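Local atomic coordinates of putative aminotransferase (Actinomadura melliaura, PDB entry 4ZWV), a protein that probably transfers amino groups with the help of pyridoxal 5'-phosphate, as a putative sugar aminotransferase in the biosynthesis of the aminopentose of the indolocarbazole AT2433. Residues A[18-21]-A[22-26]; A[138-141]-A[142-146]. All blocks are in the same frame, centred on the assembly; numbering follows the deposited sequence. Where two conformers were deposited one is given.

Contact 1: residues A[18-21]-A[22-26]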
ATOM      1  N   ASP A  18       2.125  -3.478  24.619  1.00 14.58           N
ATOM      2  CA  ASP A  18       1.798  -4.833  25.080  1.00 14.89           C
ATOM      3  C   ASP A  18       1.288  -5.697  23.917  1.00 14.20           C
ATOM      4  O   ASP A  18       1.685  -6.853  23.777  1.00 14.33           O
ATOM      5  CB  ASP A  18       0.748  -4.767  26.203  1.00 18.67           C
ATOM      6  CG  ASP A  18       0.089  -6.120  26.498  1.00 20.74           C
ATOM      7  OD1 ASP A  18      -0.939  -6.446  25.858  1.00 28.40           O
ATOM      8  OD2 ASP A  18       0.581  -6.840  27.388  1.00 24.53           O
ATOM      9  N   ARG A  19       0.431  -5.132  23.080  1.00 13.77           N
ATOM     10  CA  ARG A  19      -0.111  -5.890  21.956  1.00 14.46           C
ATOM     11  C   ARG A  19       0.945  -6.160  20.894  1.00 13.11           C
ATOM     12  O   ARG A  19       0.993  -7.255  20.322  1.00 13.36           O
ATOM     13  CB  ARG A  19      -1.296  -5.162  21.323  1.00 14.90           C
ATOM     14  CG  ARG A  19      -2.560  -5.207  22.153  1.00 24.02           C
ATOM     15  CD  ARG A  19      -3.114  -6.620  22.186  1.00 32.38           C
ATOM     16  NE  ARG A  19      -4.569  -6.627  22.270  1.00 33.75           N
ATOM     17  CZ  ARG A  19      -5.335  -7.614  21.822  1.00 25.24           C
ATOM     18  NH1 ARG A  19      -6.649  -7.532  21.949  1.00 31.49           N
ATOM     19  NH2 ARG A  19      -4.786  -8.686  21.256  1.00 28.62           N
ATOM     20  N   VAL A  20       1.794  -5.176  20.626  1.00 12.49           N
ATOM     21  CA  VAL A  20       2.875  -5.376  19.652  1.00 12.95           C
ATOM     22  C   VAL A  20       3.860  -6.430  20.154  1.00 13.60           C
ATOM     23  O   VAL A  20       4.341  -7.263  19.379  1.00 12.65           O
ATOM     24  CB  VAL A  20       3.609  -4.055  19.346  1.00 13.28           C
ATOM     25  CG1 VAL A  20       4.875  -4.306  18.524  1.00 17.93           C
ATOM     26  CG2 VAL A  20       2.668  -3.112  18.606  1.00 17.41           C
ATOM     27  N   ALA A  21       4.149  -6.417  21.451  1.00 13.53           N
ATOM     28  CA  ALA A  21       5.034  -7.434  22.026  1.00 14.17           C
ATOM     29  C   ALA A  21       4.476  -8.836  21.778  1.00 14.10           C
ATOM     30  O   ALA A  21       5.233  -9.768  21.520  1.00 14.29           O
ATOM     31  CB  ALA A  21       5.240  -7.197  23.528  1.00 15.01           C
ATOM     32  N   GLU A  22       3.154  -8.966  21.875  0.55 13.88           N
ATOM     33  CA  GLU A  22       2.466 -10.234  21.629  0.55 17.43           C
ATOM     34  C   GLU A  22       2.711 -10.708  20.193  0.55 13.23           C
ATOM     35  O   GLU A  22       3.008 -11.884  19.960  0.55 15.88           O
ATOM     36  CB  GLU A  22       0.960 -10.087  21.906  0.55 21.85           C
ATOM     37  CG  GLU A  22       0.121 -11.341  21.635  0.55 22.82           C
ATOM     38  CD  GLU A  22      -1.389 -11.071  21.598  0.55 26.78           C
ATOM     39  OE1 GLU A  22      -1.811  -9.906  21.760  0.55 27.73           O
ATOM     40  OE2 GLU A  22      -2.162 -12.029  21.397  0.55 35.04           O
ATOM     41  N   VAL A  23       2.611  -9.785  19.242  1.00 12.59           N
ATOM     42  CA  VAL A  23       2.850 -10.100  17.836  1.00 12.05           C
ATOM     43  C   VAL A  23       4.286 -10.558  17.639  1.00 14.72           C
ATOM     44  O   VAL A  23       4.537 -11.604  17.043  1.00 14.86           O
ATOM     45  CB  VAL A  23       2.541  -8.901  16.930  1.00 11.40           C
ATOM     46  CG1 VAL A  23       2.967  -9.178  15.481  1.00 13.69           C
ATOM     47  CG2 VAL A  23       1.051  -8.605  16.966  1.00 13.71           C
ATOM     48  N   PHE A  24       5.233  -9.788  18.151  1.00 12.67           N
ATOM     49  CA  PHE A  24       6.640 -10.165  18.000  1.00 13.03           C
ATOM     50  C   PHE A  24       6.933 -11.521  18.657  1.00 17.19           C
ATOM     51  O   PHE A  24       7.653 -12.351  18.101  1.00 18.22           O
ATOM     52  CB  PHE A  24       7.556  -9.088  18.585  1.00 13.39           C
ATOM     53  CG  PHE A  24       7.629  -7.821  17.779  1.00 13.21           C
ATOM     54  CD1 PHE A  24       7.058  -7.727  16.514  1.00 16.54           C
ATOM     55  CD2 PHE A  24       8.278  -6.707  18.296  1.00 20.30           C
ATOM     56  CE1 PHE A  24       7.133  -6.534  15.790  1.00 18.69           C
ATOM     57  CE2 PHE A  24       8.353  -5.526  17.580  1.00 16.91           C
ATOM     58  CZ  PHE A  24       7.784  -5.432  16.327  1.00 15.74           C
ATOM     59  N   ALA A  25       6.374 -11.752  19.841  1.00 14.10           N
ATOM     60  CA  ALA A  25       6.623 -12.993  20.565  1.00 17.09           C
ATOM     61  C   ALA A  25       6.042 -14.205  19.834  1.00 17.93           C
ATOM     62  O   ALA A  25       6.596 -15.303  19.919  1.00 22.36           O
ATOM     63  CB  ALA A  25       6.056 -12.896  21.987  1.00 16.75           C
ATOM     64  N   SER A  26       4.953 -14.000  19.095  1.00 18.89           N
ATOM     65  CA  SER A  26       4.323 -15.083  18.340  1.00 18.84           C
ATOM     66  C   SER A  26       5.181 -15.487  17.152  1.00 19.26           C
ATOM     67  O   SER A  26       5.103 -16.620  16.675  1.00 23.06           O
ATOM     68  CB  SER A  26       2.943 -14.665  17.837  1.00 18.40           C
ATOM     69  OG  SER A  26       3.073 -13.834  16.696  1.00 17.83           O
TER

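Contact 2: residues A[138-141]-A[142-146]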
ATOM      1  N   LEU A 138     -27.458  10.431   2.724  1.00 10.79           N
ATOM      2  CA  LEU A 138     -27.388   9.183   1.968  1.00 12.51           C
ATOM      3  C   LEU A 138     -28.728   8.757   1.373  1.00 13.27           C
ATOM      4  O   LEU A 138     -28.750   8.152   0.299  1.00 12.74           O
ATOM      5  CB  LEU A 138     -26.828   8.064   2.852  1.00 12.76           C
ATOM      6  CG  LEU A 138     -25.355   8.263   3.227  1.00 12.13           C
ATOM      7  CD1 LEU A 138     -24.957   7.200   4.244  1.00 11.58           C
ATOM      8  CD2 LEU A 138     -24.438   8.187   2.010  1.00 11.89           C
ATOM      9  N   ASP A 139     -29.845   9.082   2.033  1.00 11.16           N
ATOM     10  CA  ASP A 139     -31.153   8.726   1.479  1.00 11.21           C
ATOM     11  C   ASP A 139     -31.435   9.537   0.218  1.00 15.00           C
ATOM     12  O   ASP A 139     -32.003   9.030  -0.749  1.00 15.38           O
ATOM     13  CB  ASP A 139     -32.285   8.964   2.488  1.00 12.19           C
ATOM     14  CG  ASP A 139     -32.298   7.969   3.647  1.00 16.87           C
ATOM     15  OD1 ASP A 139     -31.527   6.986   3.654  1.00 20.20           O
ATOM     16  OD2 ASP A 139     -33.125   8.178   4.568  1.00 17.59           O
ATOM     17  N   ARG A 140     -31.062  10.810   0.237  1.00 12.09           N
ATOM     18  CA  ARG A 140     -31.250  11.646  -0.942  1.00 13.53           C
ATOM     19  C   ARG A 140     -30.399  11.136  -2.098  1.00 14.71           C
ATOM     20  O   ARG A 140     -30.856  11.051  -3.247  1.00 15.45           O
ATOM     21  CB  ARG A 140     -30.907  13.099  -0.633  1.00 15.54           C
ATOM     22  CG  ARG A 140     -31.114  13.999  -1.814  1.00 21.80           C
ATOM     23  CD  ARG A 140     -30.912  15.451  -1.458  1.00 23.65           C
ATOM     24  NE  ARG A 140     -30.995  16.274  -2.660  1.00 25.85           N
ATOM     25  CZ  ARG A 140     -30.527  17.510  -2.746  1.00 28.47           C
ATOM     26  NH1 ARG A 140     -29.949  18.069  -1.693  1.00 27.55           N
ATOM     27  NH2 ARG A 140     -30.638  18.182  -3.884  1.00 35.07           N
ATOM     28  N   LEU A 141     -29.164  10.782  -1.776  1.00 12.21           N
ATOM     29  CA  LEU A 141     -28.254  10.196  -2.738  1.00 11.77           C
ATOM     30  C   LEU A 141     -28.860   8.937  -3.371  1.00 13.51           C
ATOM     31  O   LEU A 141     -28.848   8.793  -4.595  1.00 13.17           O
ATOM     32  CB  LEU A 141     -26.929   9.893  -2.043  1.00 11.18           C
ATOM     33  CG  LEU A 141     -25.884   9.161  -2.860  1.00 11.58           C
ATOM     34  CD1 LEU A 141     -25.477   9.986  -4.073  1.00 15.20           C
ATOM     35  CD2 LEU A 141     -24.683   8.845  -1.984  1.00 13.27           C
ATOM     36  N   ALA A 142     -29.436   8.057  -2.550  1.00 12.86           N
ATOM     37  CA  ALA A 142     -30.067   6.840  -3.071  1.00 13.18           C
ATOM     38  C   ALA A 142     -31.215   7.162  -4.039  1.00 14.82           C
ATOM     39  O   ALA A 142     -31.386   6.479  -5.048  1.00 14.50           O
ATOM     40  CB  ALA A 142     -30.568   5.962  -1.926  1.00 13.72           C
ATOM     41  N   GLY A 143     -31.997   8.201  -3.745  1.00 12.92           N
ATOM     42  CA  GLY A 143     -33.065   8.619  -4.641  1.00 13.20           C
ATOM     43  C   GLY A 143     -32.550   9.126  -5.983  1.00 15.08           C
ATOM     44  O   GLY A 143     -33.133   8.857  -7.041  1.00 13.90           O
ATOM     45  N   ILE A 144     -31.450   9.866  -5.936  1.00 14.85           N
ATOM     46  CA  ILE A 144     -30.797  10.341  -7.147  1.00 13.32           C
ATOM     47  C   ILE A 144     -30.390   9.161  -8.024  1.00 13.55           C
ATOM     48  O   ILE A 144     -30.604   9.182  -9.243  1.00 15.65           O
ATOM     49  CB  ILE A 144     -29.574  11.205  -6.799  1.00 13.76           C
ATOM     50  CG1 ILE A 144     -30.056  12.541  -6.230  1.00 14.98           C
ATOM     51  CG2 ILE A 144     -28.694  11.421  -8.035  1.00 15.56           C
ATOM     52  CD1 ILE A 144     -28.965  13.356  -5.542  1.00 16.07           C
ATOM     53  N   LEU A 145     -29.842   8.132  -7.396  1.00 13.55           N
ATOM     54  CA  LEU A 145     -29.418   6.934  -8.113  1.00 13.85           C
ATOM     55  C   LEU A 145     -30.606   6.126  -8.626  1.00 15.91           C
ATOM     56  O   LEU A 145     -30.511   5.504  -9.688  1.00 15.87           O
ATOM     57  CB  LEU A 145     -28.532   6.082  -7.225  1.00 13.56           C
ATOM     58  CG  LEU A 145     -27.156   6.719  -7.063  1.00 23.20           C
ATOM     59  CD1 LEU A 145     -26.382   5.869  -6.125  1.00 29.54           C
ATOM     60  CD2 LEU A 145     -26.447   6.833  -8.411  1.00 28.12           C
ATOM     61  N   ASP A 146     -31.713   6.120  -7.880  1.00 12.95           N
ATOM     62  CA  ASP A 146     -32.934   5.493  -8.376  1.00 13.37           C
ATOM     63  C   ASP A 146     -33.340   6.103  -9.716  1.00 15.51           C
ATOM     64  O   ASP A 146     -33.676   5.388 -10.667  1.00 17.33           O
ATOM     65  CB  ASP A 146     -34.102   5.654  -7.390  1.00 16.09           C
ATOM     66  CG  ASP A 146     -33.921   4.856  -6.108  1.00 19.71           C
ATOM     67  OD1 ASP A 146     -33.090   3.928  -6.064  1.00 17.80           O
ATOM     68  OD2 ASP A 146     -34.658   5.148  -5.135  1.00 21.21           O
TER

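Contact 1: residues A[18-21]-A[22-26]
Four successive i to i+4 backbone bonds tie residues 18-21 to 22-25 in helix 16-26, from Glu22 N to Asp18 O (3.2 Å) through to Ala25 N on Ala21 O (2.8 Å); the bond from Phe24 N to Val20 O is nearly straight, with an N-H...O angle of 172°. On one flank Arg19 and Glu22, three residues apart, run side by side. Glu22 reaches out in an extended chain, whereas Arg19 bends at chi2 and chi3, which in the Glu22 conformer described brings NH2 to 3.3 Å from Glu22 OE1. This modest salt bridge uses the syn lone pair of OE1, which lies somewhat out of the guanidinium plane. Arg19 NH1 has a firmer partner in Glu37 of helix 33-46, so the guanidinium spans two acids and links neighbouring helices.

On another flank Val20 lays CG1 over one face of the Phe24 ring, 4.0 Å from its centroid, a CH-pi contact offset toward the rim. Phe24 CG stands anti to its own carbonyl carbon (chi1 -72°), which lays the ring back along the helix against Val20. Replacing Phe24 with an alanine would probably leave CG1 of Val20 without the ring that covers it within its own helix and open a gap at the subunit interface, since the ring also packs on Ala16 of the second subunit. Near the helix end, Ser26 OG bonds to Val23 O (2.7 Å) and to Tyr28 N. Apolar groups thus suit two neighbours, Val20 and Phe24 meeting the second subunit and Val20 and Val23 helix 243-273, while the Arg19 charge is directed to Glu37.

Contact 2: residues A[138-141]-A[142-146]
Backbone hydrogen bonds carry most of the contact between residues 138-141 and 142-146: Ala142 N meets Leu138 O at 2.9 Å, and Gly143, Ile144 and Leu145 repeat the step on Asp139, Arg140 and Leu141. The last of these runs from Leu145 N to Leu141 O at 3.0 Å.

Van der Waals contacts across the turn are mostly of side-chain carbons on carbonyl oxygens. Ile144 turns CG1 anti to its own carbonyl carbon (chi1 -72°), which brings this branch beside the backbone and to 3.4 Å from Arg140 O. Leu145 likewise folds back, with CG 3.6 Å from Leu141 O. Ala142, whose CB lies 3.6 Å from Asp139 O, has nothing beyond that atom and adds no bulk on this partly exposed side. Branched aliphatic side chains suit the buried side: Leu141 and Leu145 both pack on Val158, and Ile144 on Leu112 of helix 112-118.

Charged groups find their mates outside the turn. Arg140, stretched out in a fully extended chain, forms a salt bridge with Asp113, and Asp139 forms one with Arg171; acid and base thus tether the solvent-facing side of the helix to neighbouring elements.

An amphipathic helix of this kind is typical of a beta-alpha-beta crossover: helix 138-152 connects strands 123-129 and 157-161, parallel neighbours in the large mixed sheet, and lays its leucines on both.

Overall arrangement
Contact 1 comes first along the chain, on helix 16-26, and contact 2 follows on helix 138-152; no helix or strand is common to both. They lie on opposite sides of the chain's centre, with their own centres 45 Å apart and nearest atoms about 29 Å apart, so they do not touch. Both belong to the part of the chain shared with the DegT/DnrJ/EryC1/StrS aminotransferases. Contact 1 packs on the long helix 243-273 and meets the second subunit, whereas contact 2 touches no other chain. Contact 1 thus contributes to the subunit interface as well as to its own chain's packing, and contact 2 to the packing of a helix on the seven-stranded mixed sheet, both away from the residues that bind pyridoxal 5'-phosphate.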